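Local coordinates for lipoprotein (Klebsiella pneumoniae subsp. pneumoniae, PDB 4HWM) that is of unknown function but folds as a small closed antiparallel beta-barrel with a single helix packed against its wall, at residues 15-20 against 65-70; 25-30 against 38-43; 50-55 against 112-117. All blocks are in the same frame, centred on the assembly; numbering follows the deposited sequence.

Interaction 1. Residues 15-20 against 65-70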
loop_
_atom_site.group_PDB
_atom_site.type_symbol
_atom_site.label_atom_id
_atom_site.label_comp_id
_atom_site.label_asym_id
_atom_site.label_seq_id
_atom_site.Cartn_x
_atom_site.Cartn_y
_atom_site.Cartn_z
ATOM N N ALA A 15 3.417 9.286 8.989
ATOM C CA ALA A 15 2.552 8.981 10.138
ATOM C C ALA A 15 2.703 7.506 10.515
ATOM O O ALA A 15 2.592 6.631 9.660
ATOM C CB ALA A 15 1.092 9.275 9.814
ATOM N N PRO A 16 2.877 7.196 11.817
ATOM C CA PRO A 16 2.804 5.821 12.251
ATOM C C PRO A 16 1.448 5.193 11.933
ATOM O O PRO A 16 0.431 5.888 11.910
ATOM C CB PRO A 16 3.012 5.902 13.775
ATOM C CG PRO A 16 3.728 7.192 13.977
ATOM C CD PRO A 16 3.191 8.109 12.940
ATOM N N ALA A 17 1.442 3.906 11.623
ATOM C CA ALA A 17 0.191 3.233 11.310
ATOM C C ALA A 17 -0.730 3.257 12.535
ATOM O O ALA A 17 -0.299 2.847 13.622
ATOM C CB ALA A 17 0.469 1.809 10.911
ATOM N N PRO A 18 -1.991 3.692 12.357
ATOM C CA PRO A 18 -2.932 3.477 13.473
ATOM C C PRO A 18 -3.107 2.005 13.793
ATOM O O PRO A 18 -2.961 1.145 12.930
ATOM C CB PRO A 18 -4.256 4.034 12.940
ATOM C CG PRO A 18 -3.918 4.828 11.749
ATOM C CD PRO A 18 -2.639 4.313 11.195
ATOM N N ALA A 19 -3.486 1.705 15.031
ATOM C CA ALA A 19 -3.668 0.343 15.458
ATOM C C ALA A 19 -4.573 -0.422 14.487
ATOM O O ALA A 19 -5.666 0.022 14.145
ATOM C CB ALA A 19 -4.279 0.308 16.870
ATOM N N GLY A 20 -4.095 -1.589 14.064
ATOM C CA GLY A 20 -4.848 -2.480 13.199
ATOM C C GLY A 20 -4.528 -2.349 11.716
ATOM O O GLY A 20 -4.934 -3.208 10.980
ATOM N N GLY A 65 5.739 4.350 -0.587
ATOM C CA GLY A 65 5.045 5.537 -0.122
ATOM C C GLY A 65 5.149 5.688 1.391
ATOM O O GLY A 65 5.891 4.962 2.044
ATOM N N LYS A 66 4.379 6.635 1.898
ATOM C CA LYS A 66 4.342 6.963 3.313
ATOM C C LYS A 66 2.928 7.267 3.711
ATOM O O LYS A 66 2.238 7.949 2.981
ATOM C CB LYS A 66 5.127 8.268 3.607
ATOM C CG LYS A 66 6.564 8.223 3.330
ATOM C CD LYS A 66 7.200 9.597 3.492
ATOM C CE LYS A 66 8.651 9.617 3.135
ATOM N NZ LYS A 66 9.135 11.054 3.163
ATOM N N LEU A 67 2.521 6.868 4.913
ATOM C CA LEU A 67 1.246 7.332 5.449
ATOM C C LEU A 67 1.360 8.793 5.875
ATOM O O LEU A 67 2.424 9.238 6.345
ATOM C CB LEU A 67 0.848 6.537 6.668
ATOM C CG LEU A 67 0.571 5.063 6.489
ATOM C CD1 LEU A 67 0.175 4.502 7.871
ATOM C CD2 LEU A 67 -0.508 4.787 5.433
HETATM N N MSE A 68 0.263 9.518 5.699
HETATM C CA MSE A 68 0.138 10.898 6.153
HETATM C C MSE A 68 -1.194 11.006 6.858
HETATM O O MSE A 68 -2.199 10.421 6.448
HETATM C CB MSE A 68 0.197 11.839 4.954
HETATM C CG MSE A 68 0.068 13.319 5.283
HETATM SE SE MSE A 68 0.064 14.382 3.659
HETATM C CE MSE A 68 -1.752 13.907 3.057
ATOM N N ASN A 69 -1.188 11.761 7.959
ATOM C CA ASN A 69 -2.398 12.108 8.672
ATOM C C ASN A 69 -2.734 13.548 8.261
ATOM O O ASN A 69 -1.909 14.450 8.430
ATOM C CB ASN A 69 -2.143 11.994 10.178
ATOM C CG ASN A 69 -3.409 11.817 10.994
ATOM O OD1 ASN A 69 -4.425 11.308 10.525
ATOM N ND2 ASN A 69 -3.333 12.216 12.250
ATOM N N ARG A 70 -3.904 13.745 7.659
ATOM C CA ARG A 70 -4.411 15.086 7.345
ATOM C C ARG A 70 -5.821 15.189 7.893
ATOM O O ARG A 70 -6.703 14.439 7.488
ATOM C CB ARG A 70 -4.402 15.353 5.832
ATOM C CG ARG A 70 -4.728 16.809 5.445
ATOM C CD ARG A 70 -4.345 17.129 3.982
ATOM N NE ARG A 70 -5.247 16.515 2.996
ATOM C CZ ARG A 70 -5.030 16.463 1.675
ATOM N NH1 ARG A 70 -3.930 16.986 1.129
ATOM N NH2 ARG A 70 -5.926 15.875 0.884
#
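Ala15 and Leu67 turn their side chains toward one another, with Ala15 CB 4.2 Å from Leu67 CB. The methyl of Ala15 sits over the backbone of the strand, and Ala15 CB lies 3.8 Å from Asn69 N. The Asn69 CB also points this way and flanks the methyl. The CB of Met68, a residue modelled as selenomethionine, points away from the loop, as alternation along a strand requires.

Leu67 carries the other half of the contact. Its CG stands beside the backbone N and anti to the carbonyl carbon (chi1 -64°), which lays the side chain alongside the 15-20 backbone. Leu67 CB comes to 3.5 Å from Ala15 O. The CD1 branch reaches farther along the loop: Leu67 CD1 is 3.7 Å from Ala17 CA and 4.1 Å from Ala17 CB. Beyond that, Pro18 CD lies 4.4 Å from Leu67 CD1.

Residues 65-70 end the long strand 60-70 of the barrel, and residues 15-20 form the irregular lead-in to its first strand. On one side of strand 65-70, Gly65 and Leu67 pair with Thr51 and Gly49. The lead-in joins at Leu67, whose side chain also packs on Val45 and Ile74 from two other strands and on Leu21. The lead-in thus runs across one end of the barrel.

One backbone hydrogen bond joins the two segments. Ala15 N donates to Leu67 O over 2.8 Å, and the bond is nearly straight at the hydrogen (173°). The donor approaches from above the carbonyl plane of Leu67, 49° out of it, and not along a lone pair. Ala17 also bonds to the backbone of Lys47. The carbonyl oxygen of Ala15 faces the aliphatic part of Leu67, and Leu67 CD1 touches Ala15 O at 3.7 Å.

Interaction 2. Residues 25-30 against 38-43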
loop_
_atom_site.group_PDB
_atom_site.type_symbol
_atom_site.label_atom_id
_atom_site.label_comp_id
_atom_site.label_asym_id
_atom_site.label_seq_id
_atom_site.Cartn_x
_atom_site.Cartn_y
_atom_site.Cartn_z
ATOM N N TRP A 25 -1.889 -6.336 2.858
ATOM C CA TRP A 25 -3.252 -6.261 2.369
ATOM C C TRP A 25 -3.248 -6.661 0.904
ATOM O O TRP A 25 -2.370 -6.214 0.174
ATOM C CB TRP A 25 -3.740 -4.820 2.549
ATOM C CG TRP A 25 -3.723 -4.390 3.970
ATOM C CD1 TRP A 25 -2.695 -3.782 4.640
ATOM C CD2 TRP A 25 -4.773 -4.556 4.915
ATOM N NE1 TRP A 25 -3.041 -3.574 5.947
ATOM C CE2 TRP A 25 -4.315 -4.025 6.143
ATOM C CE3 TRP A 25 -6.064 -5.086 4.851
ATOM C CZ2 TRP A 25 -5.094 -4.040 7.289
ATOM C CZ3 TRP A 25 -6.856 -5.051 6.007
ATOM C CH2 TRP A 25 -6.350 -4.549 7.197
ATOM N N GLN A 26 -4.214 -7.461 0.469
ATOM C CA GLN A 26 -4.241 -7.949 -0.919
ATOM C C GLN A 26 -5.678 -8.114 -1.367
ATOM O O GLN A 26 -6.532 -8.556 -0.609
ATOM C CB GLN A 26 -3.501 -9.295 -1.064
ATOM C CG GLN A 26 -3.359 -9.772 -2.508
ATOM C CD GLN A 26 -2.345 -10.887 -2.684
ATOM O OE1 GLN A 26 -1.176 -10.636 -2.966
ATOM N NE2 GLN A 26 -2.790 -12.121 -2.526
ATOM N N THR A 27 -5.939 -7.780 -2.620
ATOM C CA THR A 27 -7.256 -8.019 -3.214
ATOM C C THR A 27 -7.477 -9.546 -3.295
ATOM O O THR A 27 -6.574 -10.297 -3.655
ATOM C CB THR A 27 -7.352 -7.370 -4.615
ATOM O OG1 THR A 27 -6.300 -7.866 -5.443
ATOM C CG2 THR A 27 -7.296 -5.849 -4.532
ATOM N N LYS A 28 -8.682 -10.002 -2.974
ATOM C CA LYS A 28 -8.984 -11.445 -2.936
ATOM C C LYS A 28 -9.840 -11.935 -4.097
ATOM O O LYS A 28 -10.125 -13.127 -4.206
ATOM C CB LYS A 28 -9.637 -11.814 -1.591
ATOM C CG LYS A 28 -8.608 -12.087 -0.496
ATOM N N GLY A 29 -10.262 -11.028 -4.944
ATOM C CA GLY A 29 -11.063 -11.367 -6.093
ATOM C C GLY A 29 -10.998 -10.234 -7.073
ATOM O O GLY A 29 -10.270 -9.266 -6.860
ATOM N N PRO A 30 -11.748 -10.358 -8.168
ATOM C CA PRO A 30 -11.718 -9.354 -9.229
ATOM C C PRO A 30 -12.108 -7.972 -8.727
ATOM O O PRO A 30 -13.043 -7.819 -7.929
ATOM C CB PRO A 30 -12.754 -9.890 -10.219
ATOM C CG PRO A 30 -12.710 -11.362 -10.032
ATOM C CD PRO A 30 -12.585 -11.518 -8.547
ATOM N N ASP A 38 -8.234 -11.071 -13.120
ATOM C CA ASP A 38 -7.121 -11.751 -12.443
ATOM C C ASP A 38 -6.040 -10.814 -11.914
ATOM O O ASP A 38 -5.121 -11.261 -11.220
ATOM C CB ASP A 38 -6.458 -12.782 -13.345
ATOM C CG ASP A 38 -7.367 -13.949 -13.680
ATOM O OD1 ASP A 38 -8.249 -14.333 -12.852
ATOM O OD2 ASP A 38 -7.132 -14.467 -14.785
ATOM N N ALA A 39 -6.155 -9.523 -12.221
ATOM C CA ALA A 39 -5.201 -8.549 -11.698
ATOM C C ALA A 39 -5.318 -8.522 -10.154
ATOM O O ALA A 39 -6.414 -8.713 -9.600
ATOM C CB ALA A 39 -5.437 -7.158 -12.295
ATOM N N ILE A 40 -4.179 -8.291 -9.506
ATOM C CA ILE A 40 -4.064 -8.290 -8.051
ATOM C C ILE A 40 -3.426 -6.969 -7.619
ATOM O O ILE A 40 -2.475 -6.505 -8.231
ATOM C CB ILE A 40 -3.176 -9.467 -7.551
ATOM C CG1 ILE A 40 -3.737 -10.808 -8.001
ATOM C CG2 ILE A 40 -3.008 -9.467 -6.010
ATOM C CD1 ILE A 40 -2.750 -11.940 -7.956
ATOM N N ALA A 41 -3.945 -6.368 -6.554
ATOM C CA ALA A 41 -3.293 -5.264 -5.889
ATOM C C ALA A 41 -2.982 -5.613 -4.448
ATOM O O ALA A 41 -3.751 -6.278 -3.760
ATOM C CB ALA A 41 -4.145 -4.011 -5.958
ATOM N N SER A 42 -1.848 -5.110 -3.998
ATOM C CA SER A 42 -1.374 -5.327 -2.632
ATOM C C SER A 42 -0.886 -4.007 -2.042
ATOM O O SER A 42 -0.380 -3.136 -2.754
ATOM C CB SER A 42 -0.204 -6.321 -2.626
ATOM O OG SER A 42 -0.568 -7.565 -3.186
ATOM N N LEU A 43 -1.006 -3.902 -0.726
ATOM C CA LEU A 43 -0.487 -2.747 0.004
ATOM C C LEU A 43 0.206 -3.268 1.256
ATOM O O LEU A 43 -0.398 -3.979 2.038
ATOM C CB LEU A 43 -1.611 -1.780 0.419
ATOM C CG LEU A 43 -1.158 -0.457 1.057
ATOM C CD1 LEU A 43 -0.412 0.427 0.075
ATOM C CD2 LEU A 43 -2.391 0.273 1.642
HETATM O O HOH W 1 -7.480 -9.538 -7.193
#
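The indole of Trp25 meets strand 40-43 at its edge. Leu43 O lies in the ring plane, 3.5 Å from Trp25 CD1. Leu100, Arg102 and Ile93 also touch the Trp25 side chain, and Trp25 NE1 donates to Leu21 O. The other flat group is the amide of Gln26. Its CD and OE1 lie beside Ile40 CG2 and Ser42 OG, and Gln26 OE1 and Ser42 OG make a weak hydrogen bond of 3.1 Å. The chain of Gln26 is extended and crosses Ile40 obliquely, with Gln26 CG 3.5 Å from Ile40 CG2.

These side chains ride on an antiparallel strand pair. Trp25 and Leu43 form a hydrogen-bonded pair: Trp25 N to Leu43 O is 2.9 Å, and Leu43 N to Trp25 O is 2.8 Å. Gln26 and Ser42 form the non-hydrogen-bonded pair that follows, with their side chains on the other face from Trp25 and Leu43. The pair is the first two strands of the barrel. Strand 23-26 is also bonded to strand 98-103, through Gln26 and Ser101, and this closes the barrel between its first and last strands.

Thr27 continues the pairing. Thr27 N donates to Ala41 O at 2.9 Å, almost along the C=O axis (168°). In return Ala41 N donates to Thr27 OG1 at 3.0 Å (163°). A side-chain oxygen does here what a backbone carbonyl does in a regular pair. A chi1 of 56° places OG1 between the backbone N and the carbonyl carbon, where it faces Ala41. The methyl CG2 of Thr27 rests against the CB of Ala41. Thr27 OG1 gives its own proton to a water 2.7 Å away, and that water donates to both Gly29 O and Ala39 O, bridging the two segments.

Interaction 3. Residues 50-55 against 112-117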
loop_
_atom_site.group_PDB
_atom_site.type_symbol
_atom_site.label_atom_id
_atom_site.label_comp_id
_atom_site.label_asym_id
_atom_site.label_seq_id
_atom_site.Cartn_x
_atom_site.Cartn_y
_atom_site.Cartn_z
ATOM N N ASP A 50 5.743 3.353 6.677
ATOM C CA ASP A 50 6.204 3.164 5.299
ATOM C C ASP A 50 5.200 2.246 4.591
ATOM O O ASP A 50 4.602 1.366 5.203
ATOM C CB ASP A 50 7.582 2.576 5.238
ATOM C CG ASP A 50 8.644 3.521 5.727
ATOM O OD1 ASP A 50 8.993 4.460 5.009
ATOM O OD2 ASP A 50 9.134 3.341 6.864
ATOM N N THR A 51 5.008 2.479 3.297
ATOM C CA THR A 51 4.080 1.688 2.532
ATOM C C THR A 51 4.673 1.204 1.231
ATOM O O THR A 51 5.703 1.715 0.763
ATOM C CB THR A 51 2.822 2.490 2.221
ATOM O OG1 THR A 51 3.155 3.515 1.285
ATOM C CG2 THR A 51 2.165 3.085 3.517
ATOM N N PHE A 52 3.971 0.261 0.620
ATOM C CA PHE A 52 4.360 -0.259 -0.692
ATOM C C PHE A 52 3.115 -0.700 -1.415
ATOM O O PHE A 52 2.379 -1.561 -0.907
ATOM C CB PHE A 52 5.310 -1.448 -0.506
ATOM C CG PHE A 52 6.104 -1.819 -1.734
ATOM C CD1 PHE A 52 7.029 -0.942 -2.261
ATOM C CD2 PHE A 52 5.925 -3.047 -2.350
ATOM C CE1 PHE A 52 7.798 -1.315 -3.358
ATOM C CE2 PHE A 52 6.662 -3.404 -3.451
ATOM C CZ PHE A 52 7.575 -2.530 -3.975
ATOM N N ASP A 53 2.876 -0.096 -2.578
ATOM C CA ASP A 53 1.651 -0.319 -3.379
ATOM C C ASP A 53 2.107 -1.117 -4.593
ATOM O O ASP A 53 2.884 -0.581 -5.382
ATOM C CB ASP A 53 1.071 1.053 -3.749
ATOM C CG ASP A 53 -0.141 0.985 -4.667
ATOM O OD1 ASP A 53 -0.274 0.030 -5.442
ATOM O OD2 ASP A 53 -0.938 1.932 -4.612
ATOM N N CYS A 54 1.680 -2.386 -4.691
ATOM C CA CYS A 54 2.182 -3.298 -5.729
ATOM C C CYS A 54 1.000 -3.898 -6.439
ATOM O O CYS A 54 0.167 -4.541 -5.816
ATOM C CB CYS A 54 3.051 -4.378 -5.087
ATOM S SG CYS A 54 3.818 -5.504 -6.235
ATOM N N ARG A 55 0.913 -3.671 -7.738
ATOM C CA ARG A 55 -0.213 -4.148 -8.532
ATOM C C ARG A 55 0.331 -4.953 -9.687
ATOM O O ARG A 55 1.356 -4.613 -10.232
ATOM C CB ARG A 55 -1.023 -2.977 -9.027
ATOM C CG ARG A 55 -1.449 -2.096 -7.875
ATOM C CD ARG A 55 -2.347 -1.022 -8.304
ATOM N NE ARG A 55 -2.418 0.061 -7.331
ATOM C CZ ARG A 55 -3.328 1.015 -7.291
ATOM N NH1 ARG A 55 -4.300 1.073 -8.199
ATOM N NH2 ARG A 55 -3.227 1.950 -6.361
ATOM N N LYS A 112 9.486 -9.706 -3.418
ATOM C CA LYS A 112 10.802 -9.434 -4.002
ATOM C C LYS A 112 11.003 -7.948 -4.288
ATOM O O LYS A 112 12.045 -7.391 -3.989
ATOM C CB LYS A 112 11.021 -10.227 -5.311
ATOM C CG LYS A 112 11.374 -11.691 -5.118
ATOM C CD LYS A 112 11.179 -12.502 -6.415
ATOM C CE LYS A 112 11.667 -13.943 -6.240
ATOM N NZ LYS A 112 11.119 -14.883 -7.263
ATOM N N ALA A 113 9.980 -7.324 -4.855
ATOM C CA ALA A 113 10.060 -5.899 -5.188
ATOM C C ALA A 113 10.224 -5.061 -3.912
ATOM O O ALA A 113 11.011 -4.127 -3.876
ATOM C CB ALA A 113 8.838 -5.450 -5.980
ATOM N N TRP A 114 9.516 -5.446 -2.857
ATOM C CA TRP A 114 9.606 -4.754 -1.564
ATOM C C TRP A 114 10.999 -4.887 -0.970
ATOM O O TRP A 114 11.601 -3.890 -0.540
ATOM C CB TRP A 114 8.567 -5.344 -0.636
ATOM C CG TRP A 114 8.615 -5.000 0.822
ATOM C CD1 TRP A 114 8.652 -5.885 1.853
ATOM C CD2 TRP A 114 8.522 -3.709 1.406
ATOM N NE1 TRP A 114 8.607 -5.224 3.040
ATOM C CE2 TRP A 114 8.479 -3.889 2.805
ATOM C CE3 TRP A 114 8.424 -2.429 0.899
ATOM C CZ2 TRP A 114 8.406 -2.821 3.703
ATOM C CZ3 TRP A 114 8.334 -1.370 1.790
ATOM C CH2 TRP A 114 8.292 -1.576 3.174
ATOM N N ALA A 115 11.540 -6.102 -0.972
ATOM C CA ALA A 115 12.865 -6.315 -0.389
ATOM C C ALA A 115 13.909 -5.475 -1.136
ATOM O O ALA A 115 14.793 -4.876 -0.538
ATOM C CB ALA A 115 13.220 -7.799 -0.405
ATOM N N LYS A 116 13.757 -5.390 -2.451
ATOM C CA LYS A 116 14.664 -4.652 -3.333
ATOM C C LYS A 116 14.618 -3.148 -3.047
ATOM O O LYS A 116 15.631 -2.481 -2.918
ATOM C CB LYS A 116 14.267 -4.986 -4.788
ATOM C CG LYS A 116 14.877 -4.171 -5.897
ATOM C CD LYS A 116 15.009 -5.008 -7.167
ATOM C CE LYS A 116 13.699 -5.557 -7.590
ATOM N NZ LYS A 116 12.755 -4.523 -8.103
ATOM N N ALA A 117 13.400 -2.635 -2.919
ATOM C CA ALA A 117 13.207 -1.223 -2.638
ATOM C C ALA A 117 13.809 -0.892 -1.276
ATOM O O ALA A 117 14.553 0.099 -1.091
ATOM C CB ALA A 117 11.726 -0.867 -2.683
#
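Thr51 touches the helix only through its backbone: Thr51 O lies 4.2 Å from Trp114 CZ3. Its CB points away, and its hydroxyl bonds to Asn76.

Phe52 makes most of the contact. Its CG is anti to the backbone N (chi1 -163°), which sends the ring out from the strand to the helix. Phe52 CB is 3.6 Å from Trp114 CE3. The two side chains run past one another in opposite senses, and the Phe52 ring and the six-membered ring of Trp114 meet obliquely, with planes at 47°. Trp114 CA sits over one face of the Phe52 ring, 4.0 Å from its centroid, as a CH-pi contact. Farther out, Phe52 CZ meets Ala113 CB at 3.8 Å, and Phe52 CE1 meets Ala117 CB at 4.0 Å.

Asp53 pairs with Arg55, which grips its carboxylate side-on. Arg55 NE is 2.9 Å from Asp53 OD1, and Arg55 NH2 bonds to OD2, which Tyr95 also holds. The CB of Cys54 points toward the helix, and Cys54 forms a disulfide with Cys110, one of the earlier residues of helix 108-118.

The helix thus lies against the outside of the barrel at 141° to the strand. The interface between these segments is apolar, consistent with packing as its main basis, and the neighbouring disulfide adds a covalent tie between the same strand and helix.

From the N terminus, the lead-in 15-20 opens interaction 1, which closes only at strand 60-70. Interaction 2 is nested inside that span. It joins 25-30 to 38-43 through a short loop and pairs the first two barrel strands. Interaction 3 starts after interaction 2 has closed. Its segment 50-55 precedes 65-70, and its partner 112-117 follows, so interactions 1 and 3 cross. Strand 50-56 lies between the other two contacts in the sheet. Ser42 pairs with Cys54 on one side, and Gly65 with Thr51 on the other. Together the contacts tie the lead-in and the C-terminal helix to four neighbouring strands of the barrel.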